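Local coordinates for protein 2,3-dihydroxy-2,3-dihydrophenylpropionate dehydrogenase (Pseudomonas sp. MC1, PDB 5XTF) that oxidises naphthalene cis-dihydrodiol to 1,2-dihydroxynaphthalene with NAD(+) as electron acceptor, as a tetrameric short-chain dehydrogenase/reductase of aromatic hydrocarbon breakdown, at residues R55-E60 with I73-V78. Numbering follows the deposited sequence.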
ATOM      1  N   ARG B  55      -8.784  21.473 -25.026  1.00 30.60           N
ATOM      2  CA  ARG B  55      -8.807  22.777 -24.348  1.00 34.24           C
ATOM      3  C   ARG B  55      -9.015  23.957 -25.287  1.00 35.01           C
ATOM      4  O   ARG B  55      -9.568  24.976 -24.865  1.00 26.55           O
ATOM      5  CB  ARG B  55      -7.515  23.073 -23.569  1.00 34.55           C
ATOM      6  CG  ARG B  55      -7.204  22.201 -22.384  1.00 42.07           C
ATOM      7  CD  ARG B  55      -5.835  21.519 -22.536  1.00 47.57           C
ATOM      8  NE  ARG B  55      -5.812  20.472 -23.562  1.00 46.72           N
ATOM      9  CZ  ARG B  55      -6.473  19.327 -23.467  1.00 32.49           C
ATOM     10  NH1 ARG B  55      -7.229  19.051 -22.427  1.00 41.30           N
ATOM     11  NH2 ARG B  55      -6.402  18.456 -24.415  1.00 34.54           N
ATOM     12  N   ASN B  56      -8.542  23.891 -26.527  1.00 35.78           N
ATOM     13  CA  ASN B  56      -8.665  25.060 -27.382  1.00 36.22           C
ATOM     14  C   ASN B  56      -8.736  24.635 -28.842  1.00 36.88           C
ATOM     15  O   ASN B  56      -8.699  23.449 -29.187  1.00 33.26           O
ATOM     16  CB  ASN B  56      -7.516  26.036 -27.129  1.00 33.46           C
ATOM     17  CG  ASN B  56      -6.167  25.415 -27.373  1.00 35.46           C
ATOM     18  OD1 ASN B  56      -5.982  24.650 -28.322  1.00 33.64           O
ATOM     19  ND2 ASN B  56      -5.208  25.737 -26.516  1.00 31.53           N
ATOM     20  N   GLU B  57      -8.809  25.642 -29.705  1.00 36.92           N
ATOM     21  CA  GLU B  57      -9.109  25.431 -31.109  1.00 40.42           C
ATOM     22  C   GLU B  57      -7.893  24.918 -31.856  1.00 35.80           C
ATOM     23  O   GLU B  57      -8.046  24.179 -32.830  1.00 34.90           O
ATOM     24  CB  GLU B  57      -9.624  26.736 -31.728  1.00 40.85           C
ATOM     25  CG  GLU B  57     -10.769  27.470 -30.949  1.00 49.85           C
ATOM     26  CD  GLU B  57     -10.524  27.718 -29.436  1.00 55.34           C
ATOM     27  OE1 GLU B  57     -11.423  27.410 -28.622  1.00 56.58           O
ATOM     28  OE2 GLU B  57      -9.442  28.208 -29.034  1.00 46.60           O
ATOM     29  N   GLU B  58      -6.689  25.292 -31.407  1.00 32.56           N
ATOM     30  CA  GLU B  58      -5.469  24.787 -32.023  1.00 35.31           C
ATOM     31  C   GLU B  58      -5.365  23.283 -31.858  1.00 39.05           C
ATOM     32  O   GLU B  58      -4.963  22.566 -32.785  1.00 32.79           O
ATOM     33  CB  GLU B  58      -4.236  25.449 -31.409  1.00 37.30           C
ATOM     34  CG  GLU B  58      -4.025  26.912 -31.773  1.00 40.55           C
ATOM     35  CD  GLU B  58      -5.053  27.828 -31.168  1.00 52.96           C
ATOM     36  OE1 GLU B  58      -5.670  28.609 -31.916  1.00 67.36           O
ATOM     37  OE2 GLU B  58      -5.254  27.799 -29.936  1.00 52.24           O
ATOM     38  N   GLN B  59      -5.698  22.796 -30.665  1.00 35.38           N
ATOM     39  CA  GLN B  59      -5.673  21.363 -30.441  1.00 35.14           C
ATOM     40  C   GLN B  59      -6.775  20.673 -31.227  1.00 28.69           C
ATOM     41  O   GLN B  59      -6.594  19.544 -31.690  1.00 31.53           O
ATOM     42  CB  GLN B  59      -5.797  21.080 -28.948  1.00 34.03           C
ATOM     43  CG  GLN B  59      -4.711  21.655 -28.065  1.00 33.51           C
ATOM     44  CD  GLN B  59      -4.977  21.362 -26.609  1.00 36.27           C
ATOM     45  OE1 GLN B  59      -6.128  21.321 -26.177  1.00 37.32           O
ATOM     46  NE2 GLN B  59      -3.920  21.136 -25.847  1.00 32.58           N
ATOM     47  N   GLU B  60      -7.914  21.343 -31.404  1.00 28.40           N
ATOM     48  CA  GLU B  60      -8.935  20.818 -32.296  1.00 32.13           C
ATOM     49  C   GLU B  60      -8.388  20.655 -33.709  1.00 33.03           C
ATOM     50  O   GLU B  60      -8.603  19.621 -34.345  1.00 33.08           O
ATOM     51  CB  GLU B  60     -10.154  21.735 -32.286  1.00 32.69           C
ATOM     52  CG  GLU B  60     -11.312  21.202 -33.081  1.00 39.75           C
ATOM     53  CD  GLU B  60     -12.479  22.156 -33.076  1.00 43.30           C
ATOM     54  OE1 GLU B  60     -12.230  23.378 -32.991  1.00 43.63           O
ATOM     55  OE2 GLU B  60     -13.636  21.683 -33.131  1.00 46.66           O
ATOM     56  N   ILE B  73     -15.543  16.063 -31.429  1.00 28.22           N
ATOM     57  CA  ILE B  73     -14.632  16.906 -30.665  1.00 28.62           C
ATOM     58  C   ILE B  73     -15.425  18.022 -30.008  1.00 30.47           C
ATOM     59  O   ILE B  73     -16.265  18.659 -30.648  1.00 34.65           O
ATOM     60  CB  ILE B  73     -13.505  17.476 -31.548  1.00 26.05           C
ATOM     61  CG1 ILE B  73     -12.719  16.337 -32.205  1.00 32.26           C
ATOM     62  CG2 ILE B  73     -12.582  18.391 -30.737  1.00 24.70           C
ATOM     63  CD1 ILE B  73     -11.688  16.789 -33.239  1.00 34.86           C
ATOM     64  N   VAL B  74     -15.180  18.231 -28.723  1.00 30.51           N
ATOM     65  CA  VAL B  74     -15.708  19.362 -27.973  1.00 29.92           C
ATOM     66  C   VAL B  74     -14.510  20.150 -27.464  1.00 30.03           C
ATOM     67  O   VAL B  74     -13.565  19.560 -26.923  1.00 28.43           O
ATOM     68  CB  VAL B  74     -16.599  18.909 -26.801  1.00 28.06           C
ATOM     69  CG1 VAL B  74     -16.962  20.082 -25.933  1.00 32.69           C
ATOM     70  CG2 VAL B  74     -17.843  18.199 -27.303  1.00 32.77           C
ATOM     71  N   VAL B  75     -14.533  21.466 -27.668  1.00 23.76           N
ATOM     72  CA  VAL B  75     -13.500  22.370 -27.174  1.00 26.52           C
ATOM     73  C   VAL B  75     -14.040  23.065 -25.935  1.00 32.26           C
ATOM     74  O   VAL B  75     -15.126  23.662 -25.989  1.00 33.72           O
ATOM     75  CB  VAL B  75     -13.108  23.414 -28.234  1.00 31.77           C
ATOM     76  CG1 VAL B  75     -12.142  24.417 -27.624  1.00 32.24           C
ATOM     77  CG2 VAL B  75     -12.533  22.761 -29.501  1.00 27.96           C
ATOM     78  N   GLY B  76     -13.292  23.023 -24.836  1.00 26.52           N
ATOM     79  CA  GLY B  76     -13.720  23.711 -23.637  1.00 27.56           C
ATOM     80  C   GLY B  76     -12.986  23.221 -22.403  1.00 28.36           C
ATOM     81  O   GLY B  76     -12.011  22.478 -22.484  1.00 29.21           O
ATOM     82  N   ASP B  77     -13.502  23.646 -21.254  1.00 29.13           N
ATOM     83  CA  ASP B  77     -12.831  23.507 -19.963  1.00 29.49           C
ATOM     84  C   ASP B  77     -13.477  22.379 -19.165  1.00 30.77           C
ATOM     85  O   ASP B  77     -14.694  22.393 -18.933  1.00 28.59           O
ATOM     86  CB  ASP B  77     -12.901  24.825 -19.199  1.00 28.27           C
ATOM     87  CG  ASP B  77     -12.036  24.835 -17.971  1.00 32.87           C
ATOM     88  OD1 ASP B  77     -11.894  23.787 -17.301  1.00 34.63           O
ATOM     89  OD2 ASP B  77     -11.497  25.910 -17.668  1.00 37.28           O
ATOM     90  N   VAL B  78     -12.662  21.403 -18.750  1.00 26.58           N
ATOM     91  CA  VAL B  78     -13.189  20.237 -18.053  1.00 26.84           C
ATOM     92  C   VAL B  78     -13.734  20.603 -16.663  1.00 27.50           C
ATOM     93  O   VAL B  78     -14.592  19.890 -16.124  1.00 25.53           O
ATOM     94  CB  VAL B  78     -12.092  19.144 -18.014  1.00 31.30           C
ATOM     95  CG1 VAL B  78     -11.091  19.410 -16.917  1.00 27.94           C
ATOM     96  CG2 VAL B  78     -12.693  17.756 -17.885  1.00 32.91           C
TER
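Arg-55 meets the other segment through its backbone: its CA lies 3.7 Å from O of Gly-76, and its O packs against CG1 of Val-75, while its CB points away from 73-78. At Asn-56, CA sits 3.5 Å from the same methyl, CG1 of Val-75. Asn-56 is the N-cap residue, and its OD1 accepts from N of Gln-59 in a nearly straight bond (165°). Glu-57 bends at chi2 (51°) and brings OE1 to 3.2 Å from CG1 of Val-75, crossing the valine at about a right angle, so that this methyl faces the start of the helix. The arrangement belongs to a Rossmann-type beta-alpha-beta unit, strand 49-54, helix 57-67 and strand 72-75, in which the last strand edges the parallel sheet of this chain and pairs with 49-54. Gln-59, Asp-77 and Val-78 are NAD(+)-binding residues, although no cofactor is bound to this chain, so the contact borders the dinucleotide site at the C-terminal ends of these strands. Gln-59, in the first turn of the helix, receives the backbone N-H of Arg-55 on OE1 at 2.9 Å and also a weak bond from NE of the same arginine, so one carbonyl oxygen ties the loop to the helix. Glu-60 has CG anti to its backbone N (chi1 -175°) and runs on extended, reaching out across the strand edge: its OE1 comes to 3.6 Å from the other valine methyl, CG2 of Val-75, and its CG reaches CG2 of Ile-73 at 3.9 Å. The Ile-73 side chain also touches Leu-63 and Cys-64, farther along the helix.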